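Local coordinates for DUF1254 domain-containing protein (PDB 3U07) that is of unknown function, a DUF1254/DUF1214-family protein that is probably exported, at residues A[40-45]-A[218-223]; A[44-49]-A[207-211]. The protein carries 2 engineered substitutions. One frame throughout, in Å; residues are numbered along the deposited sequence.

In the fold
Both contacts are made by helix 26-52, which presents successive turns first to helix 215-224 and then to the loop leading into that helix. Contact 1 (40-45 with 218-223) is buried: two helices cross nearly at right angles, with apolar packing along one side and a paired carboxylate and guanidinium along the other. Contact 2 (44-49 with 207-211) is only partly buried, and aromatic rings against a proline-rich loop replace the charges. The two share Tyr-44 and Lys-45, and their centres are about 8 Å apart. Tyr-44 bridges them, its ring flank lying against helix 215-224 while its hydroxyl bonds to the loop.

Contact 1 (A[40-45]-A[218-223]); sequences IDEAYK and RVNFVL
Asp-41 and Arg-218 meet where two helices pack nearly perpendicular, the segments crossing at 83° with their axes 9.1 Å apart at closest approach. The tight part is apolar. CG2 of Ile-40 lies 3.6 Å from CG1 of Val-222, the two side chains lying alongside each other and pointing opposite ways, and CD1 of Ile-40 reaches CD1 of Leu-223. Met-228 of helix 228-231 touches both Ile-40 and Leu-223. With CG anti to the backbone N (chi1 178°), Tyr-44 reaches across to helix 215-224. Val-222 CG2 approaches CD1 of its ring at 3.7 Å, the Arg-218 CD methylene lies at the ring edge, and Phe-221 turns its own edge to the Tyr-44 face in an offset edge-to-face pair, centroids 5.8 Å apart. The Tyr-44 hydroxyl bonds to the carbonyl of Pro-208, in the loop before helix 215-224.

The other flank is polar, and its outer members, Glu-42 and Lys-45, are partly exposed. Here Arg-218, its chain bent near its end, grips the Asp-41 carboxylate side-on, NE to OD1 and NH2 to OD2, with the two flat groups nearly coplanar. Its NH1 turns to Ser-213. Lys-45 runs extended so that CE covers a face of the guanidinium, and its ammonium bonds to Glu-42 OE2. The two carboxylates probably offset the closeness of the two cations in this four-residue salt-bridge network. The shortest link is Arg-218 NE to the syn lone pair of Asp-41 OD1, 2.6 Å and close to straight at 166°.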
loop_
_atom_site.group_PDB
_atom_site.type_symbol
_atom_site.label_atom_id
_atom_site.label_comp_id
_atom_site.label_asym_id
_atom_site.label_seq_id
_atom_site.Cartn_x
_atom_site.Cartn_y
_atom_site.Cartn_z
ATOM N N ILE A 40 -5.763 3.794 -12.908
ATOM C CA ILE A 40 -5.142 5.097 -13.127
ATOM C C ILE A 40 -6.077 6.205 -12.640
ATOM O O ILE A 40 -5.654 7.132 -11.954
ATOM C CB ILE A 40 -4.841 5.320 -14.621
ATOM C CG1 ILE A 40 -3.789 4.308 -15.090
ATOM C CG2 ILE A 40 -4.334 6.745 -14.843
ATOM C CD1 ILE A 40 -3.711 4.140 -16.594
ATOM N N ASP A 41 -7.356 6.096 -12.978
ATOM C CA ASP A 41 -8.314 7.113 -12.574
ATOM C C ASP A 41 -8.398 7.254 -11.060
ATOM O O ASP A 41 -8.350 8.365 -10.533
ATOM C CB ASP A 41 -9.702 6.802 -13.152
ATOM C CG ASP A 41 -10.641 7.997 -13.076
ATOM O OD1 ASP A 41 -10.173 9.121 -13.345
ATOM O OD2 ASP A 41 -11.838 7.822 -12.760
ATOM N N GLU A 42 -8.504 6.132 -10.354
ATOM C CA GLU A 42 -8.608 6.190 -8.901
ATOM C C GLU A 42 -7.321 6.701 -8.254
ATOM O O GLU A 42 -7.366 7.389 -7.236
ATOM C CB GLU A 42 -8.998 4.817 -8.344
ATOM C CG GLU A 42 -10.381 4.329 -8.804
ATOM C CD GLU A 42 -11.510 5.274 -8.401
ATOM O OE1 GLU A 42 -11.582 5.641 -7.211
ATOM O OE2 GLU A 42 -12.330 5.646 -9.270
ATOM N N ALA A 43 -6.172 6.378 -8.839
ATOM C CA ALA A 43 -4.907 6.862 -8.286
ATOM C C ALA A 43 -4.891 8.384 -8.447
ATOM O O ALA A 43 -4.499 9.114 -7.537
ATOM C CB ALA A 43 -3.729 6.241 -9.025
ATOM N N TYR A 44 -5.327 8.862 -9.610
ATOM C CA TYR A 44 -5.375 10.298 -9.849
ATOM C C TYR A 44 -6.317 10.979 -8.850
ATOM O O TYR A 44 -5.940 11.961 -8.214
ATOM C CB TYR A 44 -5.857 10.623 -11.266
ATOM C CG TYR A 44 -5.945 12.119 -11.494
ATOM C CD1 TYR A 44 -4.793 12.906 -11.493
ATOM C CD2 TYR A 44 -7.178 12.759 -11.629
ATOM C CE1 TYR A 44 -4.862 14.289 -11.618
ATOM C CE2 TYR A 44 -7.259 14.147 -11.752
ATOM C CZ TYR A 44 -6.095 14.904 -11.744
ATOM O OH TYR A 44 -6.153 16.274 -11.847
ATOM N N LYS A 45 -7.537 10.461 -8.718
ATOM C CA LYS A 45 -8.506 11.047 -7.790
ATOM C C LYS A 45 -7.906 11.142 -6.397
ATOM O O LYS A 45 -8.055 12.155 -5.709
ATOM C CB LYS A 45 -9.791 10.211 -7.727
ATOM C CG LYS A 45 -10.653 10.226 -8.983
ATOM C CD LYS A 45 -11.897 9.362 -8.767
ATOM C CE LYS A 45 -12.704 9.175 -10.042
ATOM N NZ LYS A 45 -13.817 8.201 -9.839
ATOM N N ARG A 218 -9.324 12.449 -17.428
ATOM C CA ARG A 218 -8.420 12.256 -16.300
ATOM C C ARG A 218 -7.363 11.204 -16.649
ATOM O O ARG A 218 -6.168 11.431 -16.463
ATOM C CB ARG A 218 -9.194 11.828 -15.045
ATOM C CG ARG A 218 -10.089 12.929 -14.455
ATOM C CD ARG A 218 -10.682 12.509 -13.109
ATOM N NE ARG A 218 -11.497 11.299 -13.211
ATOM C CZ ARG A 218 -12.814 11.284 -13.403
ATOM N NH1 ARG A 218 -13.494 12.420 -13.509
ATOM N NH2 ARG A 218 -13.451 10.127 -13.503
ATOM N N VAL A 219 -7.800 10.057 -17.165
ATOM C CA VAL A 219 -6.868 9.000 -17.533
ATOM C C VAL A 219 -5.901 9.456 -18.637
ATOM O O VAL A 219 -4.700 9.210 -18.546
ATOM C CB VAL A 219 -7.617 7.728 -17.993
ATOM C CG1 VAL A 219 -6.625 6.713 -18.581
ATOM C CG2 VAL A 219 -8.354 7.103 -16.804
ATOM N N ASN A 220 -6.415 10.106 -19.681
ATOM C CA ASN A 220 -5.551 10.579 -20.769
ATOM C C ASN A 220 -4.555 11.616 -20.249
ATOM O O ASN A 220 -3.421 11.692 -20.724
ATOM C CB ASN A 220 -6.383 11.177 -21.909
ATOM C CG ASN A 220 -7.189 10.129 -22.653
ATOM O OD1 ASN A 220 -7.055 8.931 -22.403
ATOM N ND2 ASN A 220 -8.027 10.574 -23.578
ATOM N N PHE A 221 -4.982 12.409 -19.271
ATOM C CA PHE A 221 -4.115 13.418 -18.671
ATOM C C PHE A 221 -2.935 12.744 -17.957
ATOM O O PHE A 221 -1.777 13.124 -18.142
ATOM C CB PHE A 221 -4.905 14.252 -17.657
ATOM C CG PHE A 221 -4.052 15.184 -16.848
ATOM C CD1 PHE A 221 -3.614 16.392 -17.384
ATOM C CD2 PHE A 221 -3.671 14.845 -15.553
ATOM C CE1 PHE A 221 -2.808 17.255 -16.635
ATOM C CE2 PHE A 221 -2.867 15.694 -14.796
ATOM C CZ PHE A 221 -2.434 16.903 -15.338
ATOM N N VAL A 222 -3.236 11.748 -17.128
ATOM C CA VAL A 222 -2.188 11.036 -16.404
ATOM C C VAL A 222 -1.279 10.275 -17.365
ATOM O O VAL A 222 -0.060 10.253 -17.195
ATOM C CB VAL A 222 -2.789 10.040 -15.394
ATOM C CG1 VAL A 222 -1.690 9.172 -14.802
ATOM C CG2 VAL A 222 -3.512 10.804 -14.294
ATOM N N LEU A 223 -1.884 9.652 -18.370
ATOM C CA LEU A 223 -1.153 8.880 -19.371
ATOM C C LEU A 223 -0.117 9.759 -20.069
ATOM O O LEU A 223 0.966 9.307 -20.418
ATOM C CB LEU A 223 -2.136 8.336 -20.415
ATOM C CG LEU A 223 -2.433 6.840 -20.619
ATOM C CD1 LEU A 223 -1.960 5.979 -19.479
ATOM C CD2 LEU A 223 -3.927 6.699 -20.826
#

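Contact 2 (A[44-49]-A[207-211]); sequences YKFFYH and YPDPK
Pro-210 sets CD over the face of the Tyr-48 ring, 3.3 Å from the ring centroid and only 8° off the normal, a clear CH-pi contact. CG of the same proline also touches His-49 NE2, at 3.9 Å. Beside it the hydroxyl of Tyr-44 donates to the carbonyl O of Pro-208 at 2.8 Å, in the carbonyl plane and on a lone pair. CB of Tyr-207 meets the Tyr-48 ring at its edge. Beyond it the Tyr-207 ring brings CE1 to the edge of Phe-47, 3.7 Å from CE2, with the two ring planes 59° apart.

One step out, a water ties Tyr-48 OH to the backbone O of Tyr-207, lying in the plane of the Tyr-48 ring. Asp-209, midway along the segment, accepts at OD1 from the backbone N of Lys-211 in an Asx turn, while its backbone O takes a bond from Ser-213.

The loop 207-211 thus lies against the later turns of helix 26-52 just before helix 215-224 begins, and Phe-221 of that helix touches Pro-208. On the sheet side, Phe-47 packs edge-to-face with Trp-88 of strand 82-90 and touches Leu-161 of strand 161-169.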
loop_
_atom_site.group_PDB
_atom_site.type_symbol
_atom_site.label_atom_id
_atom_site.label_comp_id
_atom_site.label_asym_id
_atom_site.label_seq_id
_atom_site.Cartn_x
_atom_site.Cartn_y
_atom_site.Cartn_z
ATOM N N TYR A 44 -5.327 8.862 -9.610
ATOM C CA TYR A 44 -5.375 10.298 -9.849
ATOM C C TYR A 44 -6.317 10.979 -8.850
ATOM O O TYR A 44 -5.940 11.961 -8.214
ATOM C CB TYR A 44 -5.857 10.623 -11.266
ATOM C CG TYR A 44 -5.945 12.119 -11.494
ATOM C CD1 TYR A 44 -4.793 12.906 -11.493
ATOM C CD2 TYR A 44 -7.178 12.759 -11.629
ATOM C CE1 TYR A 44 -4.862 14.289 -11.618
ATOM C CE2 TYR A 44 -7.259 14.147 -11.752
ATOM C CZ TYR A 44 -6.095 14.904 -11.744
ATOM O OH TYR A 44 -6.153 16.274 -11.847
ATOM N N LYS A 45 -7.537 10.461 -8.718
ATOM C CA LYS A 45 -8.506 11.047 -7.790
ATOM C C LYS A 45 -7.906 11.142 -6.397
ATOM O O LYS A 45 -8.055 12.155 -5.709
ATOM C CB LYS A 45 -9.791 10.211 -7.727
ATOM C CG LYS A 45 -10.653 10.226 -8.983
ATOM C CD LYS A 45 -11.897 9.362 -8.767
ATOM C CE LYS A 45 -12.704 9.175 -10.042
ATOM N NZ LYS A 45 -13.817 8.201 -9.839
ATOM N N PHE A 46 -7.224 10.080 -5.979
ATOM C CA PHE A 46 -6.609 10.071 -4.659
ATOM C C PHE A 46 -5.542 11.162 -4.571
ATOM O O PHE A 46 -5.449 11.865 -3.574
ATOM C CB PHE A 46 -5.972 8.713 -4.368
ATOM C CG PHE A 46 -5.354 8.623 -3.001
ATOM C CD1 PHE A 46 -6.087 8.144 -1.919
ATOM C CD2 PHE A 46 -4.048 9.049 -2.789
ATOM C CE1 PHE A 46 -5.524 8.086 -0.646
ATOM C CE2 PHE A 46 -3.478 8.997 -1.523
ATOM C CZ PHE A 46 -4.218 8.516 -0.447
ATOM N N PHE A 47 -4.731 11.289 -5.614
ATOM C CA PHE A 47 -3.687 12.309 -5.640
ATOM C C PHE A 47 -4.321 13.701 -5.595
ATOM O O PHE A 47 -3.844 14.593 -4.892
ATOM C CB PHE A 47 -2.844 12.178 -6.916
ATOM C CG PHE A 47 -1.835 13.283 -7.096
ATOM C CD1 PHE A 47 -0.670 13.320 -6.329
ATOM C CD2 PHE A 47 -2.063 14.305 -8.013
ATOM C CE1 PHE A 47 0.248 14.360 -6.472
ATOM C CE2 PHE A 47 -1.149 15.352 -8.160
ATOM C CZ PHE A 47 0.008 15.378 -7.389
ATOM N N TYR A 48 -5.409 13.876 -6.339
ATOM C CA TYR A 48 -6.090 15.165 -6.401
ATOM C C TYR A 48 -6.657 15.552 -5.048
ATOM O O TYR A 48 -6.443 16.663 -4.563
ATOM C CB TYR A 48 -7.232 15.125 -7.421
ATOM C CG TYR A 48 -7.780 16.497 -7.759
ATOM C CD1 TYR A 48 -7.245 17.242 -8.810
ATOM C CD2 TYR A 48 -8.803 17.071 -6.997
ATOM C CE1 TYR A 48 -7.709 18.522 -9.099
ATOM C CE2 TYR A 48 -9.272 18.354 -7.275
ATOM C CZ TYR A 48 -8.721 19.071 -8.326
ATOM O OH TYR A 48 -9.177 20.335 -8.604
ATOM N N HIS A 49 -7.378 14.621 -4.439
ATOM C CA HIS A 49 -8.001 14.885 -3.153
ATOM C C HIS A 49 -7.025 15.050 -2.000
ATOM O O HIS A 49 -7.384 15.601 -0.962
ATOM C CB HIS A 49 -9.040 13.800 -2.862
ATOM C CG HIS A 49 -10.242 13.886 -3.751
ATOM N ND1 HIS A 49 -10.751 12.800 -4.433
ATOM C CD2 HIS A 49 -11.017 14.942 -4.100
ATOM C CE1 HIS A 49 -11.782 13.184 -5.164
ATOM N NE2 HIS A 49 -11.965 14.479 -4.980
ATOM N N TYR A 207 -4.306 20.708 -13.321
ATOM C CA TYR A 207 -5.049 19.497 -12.986
ATOM C C TYR A 207 -6.544 19.478 -13.259
ATOM O O TYR A 207 -7.271 20.360 -12.812
ATOM C CB TYR A 207 -4.843 19.182 -11.506
ATOM C CG TYR A 207 -3.406 18.968 -11.098
ATOM C CD1 TYR A 207 -2.729 17.801 -11.454
ATOM C CD2 TYR A 207 -2.730 19.916 -10.326
ATOM C CE1 TYR A 207 -1.416 17.578 -11.048
ATOM C CE2 TYR A 207 -1.412 19.704 -9.916
ATOM C CZ TYR A 207 -0.765 18.528 -10.279
ATOM O OH TYR A 207 0.520 18.283 -9.853
ATOM N N PRO A 208 -7.025 18.447 -13.974
ATOM C CA PRO A 208 -8.454 18.334 -14.282
ATOM C C PRO A 208 -9.186 18.107 -12.964
ATOM O O PRO A 208 -8.710 17.347 -12.118
ATOM C CB PRO A 208 -8.528 17.091 -15.174
ATOM C CG PRO A 208 -7.140 16.956 -15.731
ATOM C CD PRO A 208 -6.276 17.322 -14.563
ATOM N N ASP A 209 -10.331 18.760 -12.786
ATOM C CA ASP A 209 -11.116 18.595 -11.565
ATOM C C ASP A 209 -11.930 17.312 -11.685
ATOM O O ASP A 209 -12.730 17.157 -12.611
ATOM C CB ASP A 209 -12.080 19.773 -11.369
ATOM C CG ASP A 209 -12.788 19.736 -10.017
ATOM O OD1 ASP A 209 -12.927 18.638 -9.437
ATOM O OD2 ASP A 209 -13.218 20.807 -9.537
ATOM N N PRO A 210 -11.728 16.366 -10.761
ATOM C CA PRO A 210 -12.486 15.113 -10.825
ATOM C C PRO A 210 -14.012 15.257 -10.735
ATOM O O PRO A 210 -14.750 14.423 -11.254
ATOM C CB PRO A 210 -11.901 14.292 -9.667
ATOM C CG PRO A 210 -11.288 15.326 -8.758
ATOM C CD PRO A 210 -10.685 16.296 -9.725
ATOM N N LYS A 211 -14.497 16.317 -10.100
ATOM C CA LYS A 211 -15.940 16.470 -9.967
ATOM C C LYS A 211 -16.671 16.917 -11.233
ATOM O O LYS A 211 -17.881 16.717 -11.355
ATOM C CB LYS A 211 -16.274 17.429 -8.823
ATOM C CG LYS A 211 -16.292 18.911 -9.179
ATOM C CD LYS A 211 -17.445 19.611 -8.455
ATOM C CE LYS A 211 -17.904 18.814 -7.225
ATOM N NZ LYS A 211 -19.227 19.240 -6.692
HETATM O O HOH W 1 -8.366 21.586 -10.642
#